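Local coordinates for transcriptional regulatory protein RcsB (Salmonella typhimurium, PDB 5O8Y) that probably acts as the response regulator of the Rcs signalling system, binding regulatory DNA and controlling transcription of numerous genes, with or without RcsA, at residues V6-D11 and V29-E34; D11-L16 and E34-T39; V52-L57 and I84-N89; M88-A93 and I106-G111. All coordinates share one frame; numbering follows the deposited sequence.

Contact 1: V6-D11 and V29-E34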
loop_
_atom_site.group_PDB
_atom_site.type_symbol
_atom_site.label_atom_id
_atom_site.label_comp_id
_atom_site.label_asym_id
_atom_site.label_seq_id
_atom_site.Cartn_x
_atom_site.Cartn_y
_atom_site.Cartn_z
ATOM N N VAL F 6 7.054 -20.394 -32.201
ATOM C CA VAL F 6 5.924 -19.521 -31.894
ATOM C C VAL F 6 4.678 -20.377 -31.627
ATOM O O VAL F 6 4.475 -21.415 -32.253
ATOM C CB VAL F 6 5.731 -18.515 -33.068
ATOM C CG1 VAL F 6 4.290 -18.096 -33.277
ATOM C CG2 VAL F 6 6.604 -17.286 -32.866
ATOM N N ILE F 7 3.853 -19.933 -30.685
ATOM C CA ILE F 7 2.526 -20.507 -30.454
ATOM C C ILE F 7 1.507 -19.438 -30.827
ATOM O O ILE F 7 1.716 -18.262 -30.521
ATOM C CB ILE F 7 2.323 -20.900 -28.975
ATOM C CG1 ILE F 7 3.399 -21.888 -28.522
ATOM C CG2 ILE F 7 0.942 -21.507 -28.761
ATOM C CD1 ILE F 7 3.649 -21.855 -27.033
ATOM N N ILE F 8 0.413 -19.840 -31.474
ATOM C CA ILE F 8 -0.647 -18.897 -31.856
ATOM C C ILE F 8 -1.980 -19.312 -31.248
ATOM O O ILE F 8 -2.282 -20.499 -31.152
ATOM C CB ILE F 8 -0.767 -18.695 -33.391
ATOM C CG1 ILE F 8 -1.048 -20.010 -34.127
ATOM C CG2 ILE F 8 0.510 -18.071 -33.942
ATOM C CD1 ILE F 8 -1.192 -19.834 -35.626
ATOM N N ALA F 9 -2.745 -18.320 -30.806
ATOM C CA ALA F 9 -4.061 -18.545 -30.217
ATOM C C ALA F 9 -5.041 -17.466 -30.684
ATOM O O ALA F 9 -4.775 -16.270 -30.559
ATOM C CB ALA F 9 -3.975 -18.575 -28.696
ATOM N N ASP F 10 -6.164 -17.914 -31.233
ATOM C CA ASP F 10 -7.242 -17.035 -31.666
ATOM C C ASP F 10 -8.532 -17.840 -31.674
ATOM O O ASP F 10 -8.525 -18.996 -32.092
ATOM C CB ASP F 10 -6.938 -16.470 -33.061
ATOM C CG ASP F 10 -7.714 -15.198 -33.362
ATOM O OD1 ASP F 10 -8.953 -15.260 -33.512
ATOM O OD2 ASP F 10 -7.079 -14.129 -33.455
ATOM N N ASP F 11 -9.635 -17.246 -31.213
ATOM C CA ASP F 11 -10.920 -17.964 -31.204
ATOM C C ASP F 11 -11.640 -17.999 -32.553
ATOM O O ASP F 11 -12.618 -18.720 -32.666
ATOM C CB ASP F 11 -11.866 -17.419 -30.123
ATOM C CG ASP F 11 -12.577 -16.153 -30.540
ATOM O OD1 ASP F 11 -11.895 -15.241 -31.054
ATOM O OD2 ASP F 11 -13.814 -16.072 -30.343
ATOM N N VAL F 29 10.539 -18.101 -38.844
ATOM C CA VAL F 29 9.479 -18.314 -37.847
ATOM C C VAL F 29 8.838 -19.684 -38.084
ATOM O O VAL F 29 8.494 -20.023 -39.212
ATOM C CB VAL F 29 8.402 -17.213 -37.915
ATOM C CG1 VAL F 29 7.271 -17.488 -36.932
ATOM C CG2 VAL F 29 9.018 -15.848 -37.644
ATOM N N ASN F 30 8.682 -20.452 -37.007
ATOM C CA ASN F 30 8.134 -21.804 -37.042
ATOM C C ASN F 30 6.986 -21.880 -36.021
ATOM O O ASN F 30 7.196 -21.682 -34.823
ATOM C CB ASN F 30 9.248 -22.806 -36.687
ATOM C CG ASN F 30 8.810 -24.266 -36.793
ATOM O OD1 ASN F 30 8.147 -24.664 -37.751
ATOM N ND2 ASN F 30 9.205 -25.076 -35.812
ATOM N N VAL F 31 5.772 -22.139 -36.504
ATOM C CA VAL F 31 4.600 -22.279 -35.645
ATOM C C VAL F 31 4.562 -23.713 -35.123
ATOM O O VAL F 31 4.491 -24.641 -35.921
ATOM C CB VAL F 31 3.292 -21.962 -36.407
ATOM C CG1 VAL F 31 2.071 -22.172 -35.514
ATOM C CG2 VAL F 31 3.319 -20.539 -36.951
ATOM N N VAL F 32 4.603 -23.884 -33.795
ATOM C CA VAL F 32 4.573 -25.232 -33.158
ATOM C C VAL F 32 3.287 -25.556 -32.393
ATOM O O VAL F 32 3.162 -26.649 -31.846
ATOM C CB VAL F 32 5.792 -25.490 -32.240
ATOM C CG1 VAL F 32 7.079 -25.372 -33.040
ATOM C CG2 VAL F 32 5.814 -24.557 -31.029
ATOM N N GLY F 33 2.332 -24.632 -32.355
ATOM C CA GLY F 33 1.015 -24.937 -31.791
ATOM C C GLY F 33 -0.007 -23.861 -32.095
ATOM O O GLY F 33 0.338 -22.677 -32.167
ATOM N N GLU F 34 -1.256 -24.284 -32.283
ATOM C CA GLU F 34 -2.375 -23.383 -32.551
ATOM C C GLU F 34 -3.481 -23.724 -31.584
ATOM O O GLU F 34 -3.763 -24.899 -31.395
ATOM C CB GLU F 34 -2.948 -23.562 -33.963
ATOM C CG GLU F 34 -2.017 -24.025 -35.059
ATOM C CD GLU F 34 -2.804 -24.515 -36.271
ATOM O OE1 GLU F 34 -2.384 -25.519 -36.896
ATOM O OE2 GLU F 34 -3.858 -23.911 -36.589
#
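Ile8 holds CG1 between its backbone N and carbonyl carbon (chi1 59°), and Val31 holds CG1 anti to its backbone N (chi1 178°). These two branches meet on one face of the sheet, where Ile8 CD1 lies 4.0 Å from Val31 CG1. The two side chains cross at about a right angle. CG1 of Ile8 also packs on CB of Glu34, the next residue on that face. Val6 lies on the same face, and its CG2 touches Val29 CG1 at 4.1 Å.

The backbones run parallel. Val32 N gives a nearly straight bond to Val6 O (2.9 Å, 169° at the hydrogen). Ile8 N reaches Gly33 O just as directly, also at 2.9 Å. The bond from Val6 N to Asn30 O is more bent. Glu34 CA adds a CA-H...O contact to Ile8 O at 3.2 Å. Ile7 faces the other way and lays CG2 against Gly33 O.

Leu16 and Arg20 of helix 13-24 cover Ile8, and Leu23 covers Val31. Strand 52-55 flanks strand 4-9 on its other edge. Strands 4-9 and 29-35, joined through helix 13-24, form a beta-alpha-beta unit at one edge of the parallel sheet of the CheY-like receiver fold.

Contact 2: D11-L16 and E34-T39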
loop_
_atom_site.group_PDB
_atom_site.type_symbol
_atom_site.label_atom_id
_atom_site.label_comp_id
_atom_site.label_asym_id
_atom_site.label_seq_id
_atom_site.Cartn_x
_atom_site.Cartn_y
_atom_site.Cartn_z
ATOM N N ASP F 11 -9.635 -17.246 -31.213
ATOM C CA ASP F 11 -10.920 -17.964 -31.204
ATOM C C ASP F 11 -11.640 -17.999 -32.553
ATOM O O ASP F 11 -12.618 -18.720 -32.666
ATOM C CB ASP F 11 -11.866 -17.419 -30.123
ATOM C CG ASP F 11 -12.577 -16.153 -30.540
ATOM O OD1 ASP F 11 -11.895 -15.241 -31.054
ATOM O OD2 ASP F 11 -13.814 -16.072 -30.343
ATOM N N HIS F 12 -11.191 -17.213 -33.537
ATOM C CA HIS F 12 -11.752 -17.254 -34.907
ATOM C C HIS F 12 -10.938 -18.253 -35.735
ATOM O O HIS F 12 -9.799 -17.949 -36.098
ATOM C CB HIS F 12 -11.703 -15.881 -35.593
ATOM C CG HIS F 12 -12.237 -14.759 -34.763
ATOM N ND1 HIS F 12 -11.430 -13.987 -33.952
ATOM C CD2 HIS F 12 -13.491 -14.266 -34.628
ATOM C CE1 HIS F 12 -12.167 -13.070 -33.349
ATOM N NE2 HIS F 12 -13.421 -13.218 -33.741
ATOM N N PRO F 13 -11.503 -19.443 -36.042
ATOM C CA PRO F 13 -10.708 -20.482 -36.741
ATOM C C PRO F 13 -10.122 -20.068 -38.091
ATOM O O PRO F 13 -9.017 -20.487 -38.424
ATOM C CB PRO F 13 -11.701 -21.635 -36.921
ATOM C CG PRO F 13 -12.802 -21.373 -35.941
ATOM C CD PRO F 13 -12.891 -19.887 -35.812
ATOM N N ILE F 14 -10.855 -19.244 -38.839
ATOM C CA ILE F 14 -10.388 -18.702 -40.121
ATOM C C ILE F 14 -9.187 -17.745 -39.970
ATOM O O ILE F 14 -8.301 -17.741 -40.821
ATOM C CB ILE F 14 -11.554 -18.025 -40.898
ATOM C CG1 ILE F 14 -12.570 -19.089 -41.320
ATOM C CG2 ILE F 14 -11.062 -17.275 -42.140
ATOM C CD1 ILE F 14 -13.906 -18.534 -41.755
ATOM N N VAL F 15 -9.152 -16.950 -38.902
ATOM C CA VAL F 15 -8.033 -16.005 -38.660
ATOM C C VAL F 15 -6.815 -16.782 -38.167
ATOM O O VAL F 15 -5.683 -16.494 -38.562
ATOM C CB VAL F 15 -8.417 -14.908 -37.638
ATOM C CG1 VAL F 15 -7.230 -14.003 -37.306
ATOM C CG2 VAL F 15 -9.595 -14.088 -38.155
ATOM N N LEU F 16 -7.059 -17.772 -37.311
ATOM C CA LEU F 16 -6.011 -18.657 -36.797
ATOM C C LEU F 16 -5.273 -19.370 -37.923
ATOM O O LEU F 16 -4.040 -19.374 -37.954
ATOM C CB LEU F 16 -6.614 -19.685 -35.830
ATOM C CG LEU F 16 -5.647 -20.584 -35.064
ATOM C CD1 LEU F 16 -4.736 -19.752 -34.170
ATOM C CD2 LEU F 16 -6.430 -21.615 -34.258
ATOM N N GLU F 34 -1.256 -24.284 -32.283
ATOM C CA GLU F 34 -2.375 -23.383 -32.551
ATOM C C GLU F 34 -3.481 -23.724 -31.584
ATOM O O GLU F 34 -3.763 -24.899 -31.395
ATOM C CB GLU F 34 -2.948 -23.562 -33.963
ATOM C CG GLU F 34 -2.017 -24.025 -35.059
ATOM C CD GLU F 34 -2.804 -24.515 -36.271
ATOM O OE1 GLU F 34 -2.384 -25.519 -36.896
ATOM O OE2 GLU F 34 -3.858 -23.911 -36.589
ATOM N N PHE F 35 -4.136 -22.721 -30.998
ATOM C CA PHE F 35 -5.259 -22.988 -30.079
ATOM C C PHE F 35 -6.458 -22.078 -30.300
ATOM O O PHE F 35 -6.304 -20.908 -30.645
ATOM C CB PHE F 35 -4.770 -22.937 -28.627
ATOM C CG PHE F 35 -3.675 -23.923 -28.348
ATOM C CD1 PHE F 35 -3.977 -25.246 -28.041
ATOM C CD2 PHE F 35 -2.341 -23.550 -28.463
ATOM C CE1 PHE F 35 -2.969 -26.171 -27.819
ATOM C CE2 PHE F 35 -1.332 -24.470 -28.250
ATOM C CZ PHE F 35 -1.646 -25.785 -27.925
ATOM N N GLU F 36 -7.645 -22.647 -30.109
ATOM C CA GLU F 36 -8.932 -21.939 -30.217
ATOM C C GLU F 36 -9.478 -21.470 -28.869
ATOM O O GLU F 36 -10.280 -20.540 -28.828
ATOM C CB GLU F 36 -10.004 -22.847 -30.836
ATOM C CG GLU F 36 -9.933 -23.034 -32.343
ATOM C CD GLU F 36 -11.254 -23.521 -32.934
ATOM O OE1 GLU F 36 -12.310 -22.914 -32.629
ATOM O OE2 GLU F 36 -11.239 -24.501 -33.713
ATOM N N ASP F 37 -9.112 -22.145 -27.782
ATOM C CA ASP F 37 -9.584 -21.753 -26.450
ATOM C C ASP F 37 -8.451 -21.702 -25.441
ATOM O O ASP F 37 -7.419 -22.344 -25.615
ATOM C CB ASP F 37 -10.703 -22.679 -25.966
ATOM C CG ASP F 37 -10.194 -24.029 -25.540
ATOM O OD1 ASP F 37 -9.720 -24.780 -26.413
ATOM O OD2 ASP F 37 -10.259 -24.331 -24.330
ATOM N N SER F 38 -8.678 -20.942 -24.380
ATOM C CA SER F 38 -7.641 -20.632 -23.405
ATOM C C SER F 38 -7.314 -21.810 -22.492
ATOM O O SER F 38 -6.177 -21.953 -22.069
ATOM C CB SER F 38 -8.036 -19.409 -22.577
ATOM O OG SER F 38 -9.234 -19.636 -21.852
ATOM N N THR F 39 -8.304 -22.652 -22.199
ATOM C CA THR F 39 -8.092 -23.834 -21.363
ATOM C C THR F 39 -7.059 -24.759 -22.004
ATOM O O THR F 39 -6.061 -25.111 -21.364
ATOM C CB THR F 39 -9.427 -24.558 -21.072
ATOM O OG1 THR F 39 -10.263 -23.698 -20.281
ATOM C CG2 THR F 39 -9.217 -25.880 -20.320
#
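Leu16 reaches from the first turn of helix 13-24 onto the end of strand 29-35. Its CG is anti to the backbone N (chi1 -173°), which carries both methyls toward the strand. CD2 is the main point of touch. It lies 3.7 Å from Phe35 O and 4.0 Å from Glu34 CB, and Glu36 CG is a little further at 4.2 Å. CD1 comes to 4.0 Å from the same Phe35 O. OE2 of Glu34 lies 4.1 Å from Leu16 CG. This is the close-packed part of the contact, made by one buried leucine against backbone and side-chain atoms. Asp11 is buried too. Its CA makes a CA-H...O contact to Glu36 O at 3.6 Å, and its CB lies against the same oxygen.

The outer side is different. Pro13 and Glu36 are exposed and meet at about a right angle. Pro13 CG sits 3.7 Å from Glu36 OE1. No hydrogen bond joins the two segments. The Glu34 carboxylate has a long, weak ion pair with Arg20.

His12 is the N-cap residue of helix 13-24, and its NE2 bonds Glu170 of a second subunit. Asp37 caps helix 38-44 through Ala40 N. The contact joins the helix and second strand of the beta-alpha-beta unit 4-9, 13-24, 29-35. It lies where strand 29-35 passes toward helix 38-44, beside the start of helix 13-24.

Contact 3: V52-L57 and I84-N89. With SO4 (sulfate ion), chain R.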
loop_
_atom_site.group_PDB
_atom_site.type_symbol
_atom_site.label_atom_id
_atom_site.label_comp_id
_atom_site.label_asym_id
_atom_site.label_seq_id
_atom_site.Cartn_x
_atom_site.Cartn_y
_atom_site.Cartn_z
ATOM N N VAL F 52 7.402 -17.942 -27.143
ATOM C CA VAL F 52 6.754 -16.784 -27.765
ATOM C C VAL F 52 5.306 -17.150 -28.061
ATOM O O VAL F 52 5.050 -18.116 -28.776
ATOM C CB VAL F 52 7.469 -16.362 -29.062
ATOM C CG1 VAL F 52 6.759 -15.179 -29.715
ATOM C CG2 VAL F 52 8.919 -16.019 -28.756
ATOM N N LEU F 53 4.375 -16.385 -27.490
ATOM C CA LEU F 53 2.940 -16.573 -27.694
ATOM C C LEU F 53 2.360 -15.356 -28.402
ATOM O O LEU F 53 2.566 -14.220 -27.955
ATOM C CB LEU F 53 2.220 -16.774 -26.354
ATOM C CG LEU F 53 0.683 -16.792 -26.371
ATOM C CD1 LEU F 53 0.138 -17.997 -27.129
ATOM C CD2 LEU F 53 0.146 -16.770 -24.953
ATOM N N ILE F 54 1.637 -15.606 -29.496
ATOM C CA ILE F 54 0.852 -14.582 -30.202
ATOM C C ILE F 54 -0.607 -14.935 -29.951
ATOM O O ILE F 54 -1.063 -16.026 -30.320
ATOM C CB ILE F 54 1.150 -14.560 -31.718
ATOM C CG1 ILE F 54 2.632 -14.257 -31.975
ATOM C CG2 ILE F 54 0.280 -13.525 -32.430
ATOM C CD1 ILE F 54 3.153 -14.773 -33.300
ATOM N N THR F 55 -1.337 -14.032 -29.311
ATOM C CA THR F 55 -2.654 -14.372 -28.806
ATOM C C THR F 55 -3.687 -13.266 -28.947
ATOM O O THR F 55 -3.376 -12.084 -28.953
ATOM C CB THR F 55 -2.599 -14.839 -27.320
ATOM O OG1 THR F 55 -3.888 -15.307 -26.903
ATOM C CG2 THR F 55 -2.164 -13.707 -26.379
ATOM N N ASP F 56 -4.926 -13.729 -28.987
ATOM C CA ASP F 56 -6.159 -12.957 -29.065
ATOM C C ASP F 56 -6.561 -12.459 -27.678
ATOM O O ASP F 56 -6.068 -12.965 -26.679
ATOM C CB ASP F 56 -7.273 -13.930 -29.532
ATOM C CG ASP F 56 -8.281 -13.299 -30.432
ATOM O OD1 ASP F 56 -7.892 -12.418 -31.217
ATOM O OD2 ASP F 56 -9.455 -13.720 -30.391
ATOM N N LEU F 57 -7.508 -11.523 -27.631
ATOM C CA LEU F 57 -8.170 -11.129 -26.381
ATOM C C LEU F 57 -9.487 -11.864 -26.111
ATOM O O LEU F 57 -9.828 -12.064 -24.956
ATOM C CB LEU F 57 -8.428 -9.617 -26.347
ATOM C CG LEU F 57 -7.247 -8.680 -26.065
ATOM C CD1 LEU F 57 -7.722 -7.238 -26.109
ATOM C CD2 LEU F 57 -6.610 -8.972 -24.715
ATOM N N ILE F 84 2.810 -11.439 -27.429
ATOM C CA ILE F 84 2.328 -10.415 -28.353
ATOM C C ILE F 84 0.807 -10.544 -28.397
ATOM O O ILE F 84 0.286 -11.618 -28.682
ATOM C CB ILE F 84 2.935 -10.582 -29.764
ATOM C CG1 ILE F 84 4.452 -10.322 -29.738
ATOM C CG2 ILE F 84 2.280 -9.635 -30.763
ATOM C CD1 ILE F 84 5.214 -11.059 -30.813
ATOM N N VAL F 85 0.102 -9.464 -28.077
ATOM C CA VAL F 85 -1.349 -9.451 -28.168
ATOM C C VAL F 85 -1.739 -8.977 -29.571
ATOM O O VAL F 85 -1.429 -7.856 -29.967
ATOM C CB VAL F 85 -1.999 -8.587 -27.063
ATOM C CG1 VAL F 85 -3.497 -8.442 -27.287
ATOM C CG2 VAL F 85 -1.756 -9.217 -25.700
ATOM N N LEU F 86 -2.416 -9.859 -30.303
ATOM C CA LEU F 86 -2.895 -9.598 -31.654
ATOM C C LEU F 86 -4.408 -9.469 -31.595
ATOM O O LEU F 86 -5.090 -10.469 -31.412
ATOM C CB LEU F 86 -2.498 -10.758 -32.569
ATOM C CG LEU F 86 -2.919 -10.688 -34.035
ATOM C CD1 LEU F 86 -2.227 -9.523 -34.727
ATOM C CD2 LEU F 86 -2.604 -12.005 -34.729
ATOM N N THR F 87 -4.931 -8.255 -31.766
ATOM C CA THR F 87 -6.352 -7.985 -31.517
ATOM C C THR F 87 -7.007 -7.052 -32.537
ATOM O O THR F 87 -6.336 -6.258 -33.198
ATOM C CB THR F 87 -6.564 -7.397 -30.101
ATOM O OG1 THR F 87 -7.971 -7.308 -29.809
ATOM C CG2 THR F 87 -5.918 -6.017 -29.971
ATOM N N MET F 88 -8.329 -7.169 -32.637
ATOM C CA MET F 88 -9.166 -6.224 -33.383
ATOM C C MET F 88 -9.610 -5.040 -32.525
ATOM O O MET F 88 -10.077 -4.042 -33.071
ATOM C CB MET F 88 -10.428 -6.912 -33.938
ATOM C CG MET F 88 -10.376 -7.256 -35.415
ATOM S SD MET F 88 -12.002 -7.769 -36.007
ATOM C CE MET F 88 -12.312 -9.212 -34.981
ATOM N N ASN F 89 -9.507 -5.156 -31.199
ATOM C CA ASN F 89 -9.997 -4.106 -30.301
ATOM C C ASN F 89 -9.173 -2.830 -30.467
ATOM O O ASN F 89 -7.963 -2.840 -30.252
ATOM C CB ASN F 89 -9.963 -4.570 -28.845
ATOM C CG ASN F 89 -10.945 -3.824 -27.972
ATOM O OD1 ASN F 89 -11.040 -2.588 -28.012
ATOM N ND2 ASN F 89 -11.688 -4.575 -27.169
HETATM S S SO4 R . -9.970 -10.025 -30.803
HETATM O O1 SO4 R . -9.529 -10.566 -32.094
HETATM O O2 SO4 R . -11.056 -10.865 -30.287
HETATM O O3 SO4 R . -8.854 -9.971 -29.827
HETATM O O4 SO4 R . -10.490 -8.662 -31.034
#
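Leu57 stands across Val85 at about a right angle, its CG 4.0 Å from Val85 CG1. Against Thr87 it lies at a slant, with CD1 3.7 Å from OG1. Ile54 and Leu86 pack on the opposite face of the sheet, where Ile54 CG2 meets Leu86 CB at 3.9 Å. With chi1 at -60° Ile54 turns CG2 opposite its backbone N, and this methyl is the branch that meets Leu86.

The strands run parallel. Ile84 N bonds Leu53 O at 2.8 Å, nearly straight at 172°. Thr55 N bonds Ile84 O, and Leu86 N returns to Thr55 O.

Beyond the strand ends a sulfate, probably from the crystallisation liquor, sits between the two segments. Sulfate O3 accepts from Leu57 N (3.0 Å) and from Thr87 OG1 (2.8 Å). Sulfate O4 accepts from Met88 N. Thr87 OG1 also accepts from Asn89 N, an ST turn that fixes the hydroxyl. Asp56 OD1 lies 2.6 Å from sulfate O1 and forms a salt bridge with Lys109.

Asp56 is the predicted phosphorylation site. The donors gathered on the sulfate, with Ser58 and Lys109 among them, are consistent with a pocket that would hold the phosphoryl group of the aspartylphosphate.

Contact 4: M88-A93 and I106-G111. With SO4 (sulfate ion), chain R.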
loop_
_atom_site.group_PDB
_atom_site.type_symbol
_atom_site.label_atom_id
_atom_site.label_comp_id
_atom_site.label_asym_id
_atom_site.label_seq_id
_atom_site.Cartn_x
_atom_site.Cartn_y
_atom_site.Cartn_z
ATOM N N MET F 88 -8.329 -7.169 -32.637
ATOM C CA MET F 88 -9.166 -6.224 -33.383
ATOM C C MET F 88 -9.610 -5.040 -32.525
ATOM O O MET F 88 -10.077 -4.042 -33.071
ATOM C CB MET F 88 -10.428 -6.912 -33.938
ATOM C CG MET F 88 -10.376 -7.256 -35.415
ATOM S SD MET F 88 -12.002 -7.769 -36.007
ATOM C CE MET F 88 -12.312 -9.212 -34.981
ATOM N N ASN F 89 -9.507 -5.156 -31.199
ATOM C CA ASN F 89 -9.997 -4.106 -30.301
ATOM C C ASN F 89 -9.173 -2.830 -30.467
ATOM O O ASN F 89 -7.963 -2.840 -30.252
ATOM C CB ASN F 89 -9.963 -4.570 -28.845
ATOM C CG ASN F 89 -10.945 -3.824 -27.972
ATOM O OD1 ASN F 89 -11.040 -2.588 -28.012
ATOM N ND2 ASN F 89 -11.688 -4.575 -27.169
ATOM N N ASN F 90 -9.837 -1.751 -30.873
ATOM C CA ASN F 90 -9.189 -0.458 -31.104
ATOM C C ASN F 90 -9.481 0.566 -29.993
ATOM O O ASN F 90 -9.116 1.737 -30.121
ATOM C CB ASN F 90 -9.626 0.095 -32.468
ATOM C CG ASN F 90 -9.070 -0.713 -33.630
ATOM O OD1 ASN F 90 -7.915 -0.540 -34.031
ATOM N ND2 ASN F 90 -9.898 -1.583 -34.194
ATOM N N ASN F 91 -10.107 0.127 -28.901
ATOM C CA ASN F 91 -10.490 1.033 -27.817
ATOM C C ASN F 91 -9.240 1.420 -27.006
ATOM O O ASN F 91 -8.600 0.542 -26.419
ATOM C CB ASN F 91 -11.560 0.401 -26.916
ATOM C CG ASN F 91 -12.459 1.437 -26.262
ATOM O OD1 ASN F 91 -11.991 2.425 -25.677
ATOM N ND2 ASN F 91 -13.760 1.225 -26.370
ATOM N N PRO F 92 -8.881 2.727 -26.979
ATOM C CA PRO F 92 -7.626 3.159 -26.335
ATOM C C PRO F 92 -7.427 2.698 -24.892
ATOM O O PRO F 92 -6.315 2.328 -24.530
ATOM C CB PRO F 92 -7.711 4.685 -26.395
ATOM C CG PRO F 92 -8.570 4.962 -27.567
ATOM C CD PRO F 92 -9.605 3.881 -27.548
ATOM N N ALA F 93 -8.491 2.702 -24.092
ATOM C CA ALA F 93 -8.403 2.276 -22.695
ATOM C C ALA F 93 -8.088 0.777 -22.563
ATOM O O ALA F 93 -7.375 0.375 -21.645
ATOM C CB ALA F 93 -9.676 2.637 -21.939
ATOM N N ILE F 106 1.596 -4.956 -28.612
ATOM C CA ILE F 106 0.308 -5.139 -29.270
ATOM C C ILE F 106 0.495 -4.991 -30.780
ATOM O O ILE F 106 1.220 -4.105 -31.230
ATOM C CB ILE F 106 -0.732 -4.100 -28.793
ATOM C CG1 ILE F 106 -0.995 -4.265 -27.298
ATOM C CG2 ILE F 106 -2.040 -4.244 -29.573
ATOM C CD1 ILE F 106 -1.822 -3.154 -26.695
ATOM N N VAL F 107 -0.160 -5.868 -31.541
ATOM C CA VAL F 107 -0.336 -5.704 -32.988
ATOM C C VAL F 107 -1.833 -5.616 -33.260
ATOM O O VAL F 107 -2.594 -6.470 -32.825
ATOM C CB VAL F 107 0.253 -6.890 -33.782
ATOM C CG1 VAL F 107 0.011 -6.720 -35.282
ATOM C CG2 VAL F 107 1.742 -7.042 -33.497
ATOM N N LEU F 108 -2.262 -4.579 -33.968
ATOM C CA LEU F 108 -3.648 -4.508 -34.425
ATOM C C LEU F 108 -3.762 -5.353 -35.687
ATOM O O LEU F 108 -2.878 -5.310 -36.540
ATOM C CB LEU F 108 -4.068 -3.072 -34.703
ATOM C CG LEU F 108 -3.953 -2.108 -33.523
ATOM C CD1 LEU F 108 -4.301 -0.693 -33.960
ATOM C CD2 LEU F 108 -4.841 -2.550 -32.369
ATOM N N LYS F 109 -4.843 -6.120 -35.788
ATOM C CA LYS F 109 -5.023 -7.085 -36.879
ATOM C C LYS F 109 -5.041 -6.457 -38.272
ATOM O O LYS F 109 -4.549 -7.062 -39.226
ATOM C CB LYS F 109 -6.283 -7.923 -36.654
ATOM C CG LYS F 109 -6.069 -8.987 -35.599
ATOM C CD LYS F 109 -7.336 -9.725 -35.228
ATOM C CE LYS F 109 -6.982 -10.980 -34.442
ATOM N NZ LYS F 109 -8.160 -11.672 -33.867
ATOM N N GLN F 110 -5.585 -5.248 -38.378
ATOM C CA GLN F 110 -5.592 -4.504 -39.641
ATOM C C GLN F 110 -4.187 -4.234 -40.219
ATOM O O GLN F 110 -4.027 -4.153 -41.439
ATOM C CB GLN F 110 -6.402 -3.196 -39.517
ATOM C CG GLN F 110 -5.933 -2.213 -38.444
ATOM C CD GLN F 110 -6.757 -2.247 -37.161
ATOM O OE1 GLN F 110 -7.260 -3.301 -36.739
ATOM N NE2 GLN F 110 -6.889 -1.083 -36.524
ATOM N N GLY F 111 -3.182 -4.113 -39.350
ATOM C CA GLY F 111 -1.780 -3.963 -39.766
ATOM C C GLY F 111 -0.930 -5.226 -39.681
ATOM O O GLY F 111 0.267 -5.169 -39.923
HETATM S S SO4 R . -9.970 -10.025 -30.803
HETATM O O1 SO4 R . -9.529 -10.566 -32.094
HETATM O O2 SO4 R . -11.056 -10.865 -30.287
HETATM O O3 SO4 R . -8.854 -9.971 -29.827
HETATM O O4 SO4 R . -10.490 -8.662 -31.034
#
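Leu108, Lys109 and Gln110 each touch the turn that leads from strand 82-87 to helix 92-99. The contact joins this turn to the end of strand 105-108 in the beta-alpha-beta unit 82-87, 92-99, 105-108 of the CheY-like receiver fold. Strand 105-108 closes one edge of the chain's parallel sheet.

Val107 comes first, by backbone bonds to Val85 and Thr87. Leu108, at the strand end, is next. Its CD1 lies 3.6 Å from Asn90 OD1, and its CD2 is 3.8 Å from Asn89 O. Leu137 and Val134 of helix 132-139 also pack on this leucine.

Lys109 follows. Its chain is extended beyond CG and runs past Met88 to the predicted phosphorylation site. CD passes 3.8 Å from Met88 N and 3.9 Å from Met88 CG, the two side chains meeting at an angle. NZ lies very close to sulfate O1, too close for the distance to be trusted, and forms a salt bridge with Asp10. It brings positive charge to a site rich in acids and probably offsets theirs.

Gln110 is last to touch. Its chain bends at chi2 (-101°) and comes at Asn90 from the opposite direction. The two amide planes are 43° apart. NE2 donates to Asn90 OD1 at 2.8 Å with 160° at the hydrogen, and that oxygen lies close to the amide plane of Gln110.

All four contacts lie in the receiver domain and use its five-stranded parallel sheet. Contacts 1 and 2 share strand 29-35 and interlock along the chain, with centres 9 Å apart. Contact 3 follows further on, 11 Å from each, and strand 52-55 borders strand 4-9 of contact 1. Contact 4 begins where contact 3 ends, 9 Å away, and they share Met88, Asn89 and the sulfate. The most distant pair, contacts 1 and 4, is about 19 Å apart between centres. A salt bridge from Asp10 to Lys109 still joins them. The ends of strands 4-9, 52-55, 82-87 and 105-108 thus converge on the predicted phosphorylation site, close to a second subunit.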